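Local coordinates for beta-porphyranase A (Bacteroides plebeius, PDB 4AW7), which hydrolyses the sulfated red-seaweed polysaccharide porphyran at its beta-D-galactopyranose-(1->4)-alpha-L-galactopyranose-6-sulfate linkages, at residues K321-I326 and T351-N356. Residues are numbered along the deposited sequence; the frame is centred on the assembly and turned at random.
Sequences KAEWHI and TTWRLN. With GAL (beta-D-galactopyranose), chain B; L6S (6-O-sulfo-alpha-L-galactopyranose), chain C.
K321 lies full length over one face of the W353 indole. Its chain is extended beyond CG, which lays successive methylenes across both rings: CB near W353 CZ3, CD over the middle of the indole, and K321 CE 3.5 Å from the centroid of the W353 five-membered ring in a CH-pi contact. NZ continues the line as a cation-pi partner: K321 NZ lies 3.7 Å from the centroid of the W353 five-membered ring, 19° off its normal. The ammonium also makes salt bridges to D53 and D55, so the indole face probably shares the positive charge with two carboxylates. From within its own segment, T351 CG2 sits over the opposite face of W353, offset toward the rim, 3.4 Å above the plane.

Two further side chains reach the six-membered ring. I326 CD1 makes an apolar contact at the edge, 4.2 Å from W353 CH2, while E323 CG comes obliquely to 3.9 Å from W353 CH2, its carboxylate plane turned 53° from the ring. With an alanine in place of W353, the K321 methylenes would probably lose their aromatic floor and the ammonium its cation-pi partner.

Substrate binding occupies the other side of the 3-10 turn 323-325. The W324 ring carries the galactose on one face, with CZ2 3.7 Å from GAL C1, as in the aromatic platforms of carbohydrate-binding clefts. W324 NE1 gives a weak, bent hydrogen bond (126°) to L6S O3S, at 3.0 Å.

The contact thus joins the loop after strand 311-316, last of a parallel sheet consistent with a (beta/alpha)8 barrel, to the antiparallel pair 340-342/353-355; F340 and P342 touch K321 and W353, respectively, and W353 also meets D55 of helix 54-63.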
loop_
_atom_site.group_PDB
_atom_site.type_symbol
_atom_site.label_atom_id
_atom_site.label_comp_id
_atom_site.label_asym_id
_atom_site.label_seq_id
_atom_site.Cartn_x
_atom_site.Cartn_y
_atom_site.Cartn_z
ATOM N N LYS A 321 -3.627 -15.341 -16.289
ATOM C CA LYS A 321 -3.570 -15.538 -17.741
ATOM C C LYS A 321 -4.240 -14.411 -18.505
ATOM O O LYS A 321 -4.037 -14.267 -19.698
ATOM C CB LYS A 321 -4.261 -16.863 -18.089
ATOM C CG LYS A 321 -3.507 -18.063 -17.599
ATOM C CD LYS A 321 -4.214 -19.404 -17.909
ATOM C CE LYS A 321 -3.409 -20.562 -17.466
ATOM N NZ LYS A 321 -4.067 -21.849 -17.634
ATOM N N ALA A 322 -5.095 -13.653 -17.826
ATOM C CA ALA A 322 -5.815 -12.505 -18.407
ATOM C C ALA A 322 -6.324 -12.786 -19.823
ATOM O O ALA A 322 -6.104 -12.031 -20.783
ATOM C CB ALA A 322 -4.961 -11.216 -18.346
ATOM N N GLU A 323 -7.061 -13.888 -19.934
ATOM C CA GLU A 323 -7.449 -14.381 -21.275
ATOM C C GLU A 323 -8.376 -13.437 -21.981
ATOM O O GLU A 323 -8.406 -13.435 -23.208
ATOM C CB GLU A 323 -8.086 -15.777 -21.198
ATOM C CG GLU A 323 -7.136 -16.791 -20.662
ATOM C CD GLU A 323 -7.625 -18.196 -20.692
ATOM O OE1 GLU A 323 -7.983 -18.632 -21.790
ATOM O OE2 GLU A 323 -7.598 -18.846 -19.616
ATOM N N TRP A 324 -9.159 -12.684 -21.216
ATOM C CA TRP A 324 -10.059 -11.663 -21.758
ATOM C C TRP A 324 -9.358 -10.691 -22.721
ATOM O O TRP A 324 -10.026 -10.112 -23.597
ATOM C CB TRP A 324 -10.747 -10.887 -20.601
ATOM C CG TRP A 324 -9.753 -10.233 -19.677
ATOM C CD1 TRP A 324 -9.232 -10.769 -18.530
ATOM C CD2 TRP A 324 -9.089 -8.979 -19.872
ATOM N NE1 TRP A 324 -8.313 -9.920 -17.996
ATOM C CE2 TRP A 324 -8.204 -8.803 -18.778
ATOM C CE3 TRP A 324 -9.169 -7.972 -20.841
ATOM C CZ2 TRP A 324 -7.412 -7.685 -18.640
ATOM C CZ3 TRP A 324 -8.381 -6.851 -20.698
ATOM C CH2 TRP A 324 -7.482 -6.727 -19.624
ATOM N N HIS A 325 -8.050 -10.494 -22.578
ATOM C CA HIS A 325 -7.314 -9.531 -23.412
ATOM C C HIS A 325 -6.921 -10.122 -24.762
ATOM O O HIS A 325 -6.565 -9.381 -25.696
ATOM C CB HIS A 325 -6.033 -9.069 -22.696
ATOM C CG HIS A 325 -5.331 -7.903 -23.347
ATOM N ND1 HIS A 325 -4.384 -8.042 -24.342
ATOM C CD2 HIS A 325 -5.368 -6.583 -23.055
ATOM C CE1 HIS A 325 -3.901 -6.852 -24.665
ATOM N NE2 HIS A 325 -4.499 -5.946 -23.912
ATOM N N ILE A 326 -6.887 -11.453 -24.824
ATOM C CA ILE A 326 -6.227 -12.152 -25.933
ATOM C C ILE A 326 -7.259 -12.332 -27.057
ATOM O O ILE A 326 -7.932 -13.348 -27.134
ATOM C CB ILE A 326 -5.623 -13.498 -25.496
ATOM C CG1 ILE A 326 -4.698 -13.321 -24.290
ATOM C CG2 ILE A 326 -4.860 -14.136 -26.654
ATOM C CD1 ILE A 326 -4.181 -14.570 -23.721
ATOM N N THR A 351 -3.206 -24.552 -25.628
ATOM C CA THR A 351 -1.844 -24.033 -25.475
ATOM C C THR A 351 -1.248 -24.357 -24.113
ATOM O O THR A 351 -1.966 -24.457 -23.126
ATOM C CB THR A 351 -1.773 -22.491 -25.719
ATOM O OG1 THR A 351 -0.404 -22.055 -25.754
ATOM C CG2 THR A 351 -2.566 -21.709 -24.681
ATOM N N THR A 352 0.062 -24.549 -24.078
ATOM C CA THR A 352 0.786 -24.494 -22.817
ATOM C C THR A 352 0.964 -23.000 -22.428
ATOM O O THR A 352 0.894 -22.113 -23.256
ATOM C CB THR A 352 2.155 -25.199 -22.904
ATOM O OG1 THR A 352 2.865 -24.698 -24.029
ATOM C CG2 THR A 352 2.010 -26.726 -23.037
ATOM N N TRP A 353 1.213 -22.779 -21.145
ATOM C CA TRP A 353 1.329 -21.438 -20.580
ATOM C C TRP A 353 2.650 -21.303 -19.873
ATOM O O TRP A 353 3.072 -22.217 -19.162
ATOM C CB TRP A 353 0.200 -21.177 -19.579
ATOM C CG TRP A 353 -1.155 -21.122 -20.223
ATOM C CD1 TRP A 353 -1.968 -22.196 -20.513
ATOM C CD2 TRP A 353 -1.835 -19.969 -20.712
ATOM N NE1 TRP A 353 -3.122 -21.773 -21.103
ATOM C CE2 TRP A 353 -3.073 -20.410 -21.245
ATOM C CE3 TRP A 353 -1.569 -18.590 -20.683
ATOM C CZ2 TRP A 353 -4.001 -19.541 -21.762
ATOM C CZ3 TRP A 353 -2.507 -17.733 -21.214
ATOM C CH2 TRP A 353 -3.699 -18.214 -21.771
ATOM N N ARG A 354 3.292 -20.163 -20.080
ATOM C CA ARG A 354 4.609 -19.863 -19.538
ATOM C C ARG A 354 4.445 -18.856 -18.389
ATOM O O ARG A 354 3.887 -17.776 -18.562
ATOM C CB ARG A 354 5.522 -19.282 -20.646
ATOM C CG ARG A 354 6.829 -18.681 -20.216
ATOM C CD ARG A 354 7.674 -18.243 -21.418
ATOM N NE ARG A 354 7.103 -17.094 -22.130
ATOM C CZ ARG A 354 7.292 -15.820 -21.771
ATOM N NH1 ARG A 354 8.020 -15.519 -20.691
ATOM N NH2 ARG A 354 6.751 -14.840 -22.497
ATOM N N LEU A 355 4.957 -19.215 -17.230
ATOM C CA LEU A 355 5.093 -18.290 -16.098
ATOM C C LEU A 355 6.231 -17.308 -16.380
ATOM O O LEU A 355 7.368 -17.736 -16.547
ATOM C CB LEU A 355 5.350 -19.152 -14.850
ATOM C CG LEU A 355 5.502 -18.429 -13.540
ATOM C CD1 LEU A 355 4.211 -17.602 -13.207
ATOM C CD2 LEU A 355 5.838 -19.469 -12.454
ATOM N N ASN A 356 5.933 -16.007 -16.470
ATOM C CA ASN A 356 6.952 -15.016 -16.818
ATOM C C ASN A 356 7.842 -14.624 -15.625
ATOM O O ASN A 356 7.651 -15.113 -14.504
ATOM C CB ASN A 356 6.340 -13.828 -17.562
ATOM C CG ASN A 356 5.410 -12.994 -16.718
ATOM O OD1 ASN A 356 5.668 -12.772 -15.520
ATOM N ND2 ASN A 356 4.351 -12.456 -17.339
HETATM C C1 GAL B . -9.976 -6.209 -16.392
HETATM C C2 GAL B . -10.810 -7.179 -15.578
HETATM C C3 GAL B . -11.405 -8.182 -16.565
HETATM C C4 GAL B . -12.263 -7.468 -17.620
HETATM C C5 GAL B . -11.377 -6.405 -18.258
HETATM C C6 GAL B . -12.128 -5.602 -19.295
HETATM O O2 GAL B . -10.054 -7.823 -14.549
HETATM O O3 GAL B . -12.171 -9.081 -15.793
HETATM O O4 GAL B . -13.411 -6.852 -17.018
HETATM O O5 GAL B . -10.855 -5.524 -17.256
HETATM O O6 GAL B . -11.268 -4.631 -19.835
HETATM O O1S L6S C . -6.221 -8.360 -13.468
HETATM O O2S L6S C . -5.254 -8.646 -15.709
HETATM O O3S L6S C . -7.685 -8.688 -15.354
HETATM C C1 L6S C . -8.112 -2.366 -14.005
HETATM C C2 L6S C . -9.223 -2.340 -15.030
HETATM C C3 L6S C . -8.750 -3.039 -16.314
HETATM C C4 L6S C . -8.331 -4.516 -15.958
HETATM C C5 L6S C . -7.264 -4.459 -14.859
HETATM C C6 L6S C . -7.088 -5.863 -14.237
HETATM O O2 L6S C . -9.680 -0.995 -15.279
HETATM O O3 L6S C . -9.764 -3.037 -17.330
HETATM O O4 L6S C . -9.503 -5.212 -15.503
HETATM O O5 L6S C . -7.626 -3.657 -13.729
HETATM O O6 L6S C . -6.392 -6.678 -15.168
HETATM S S1 L6S C . -6.362 -8.183 -14.890
#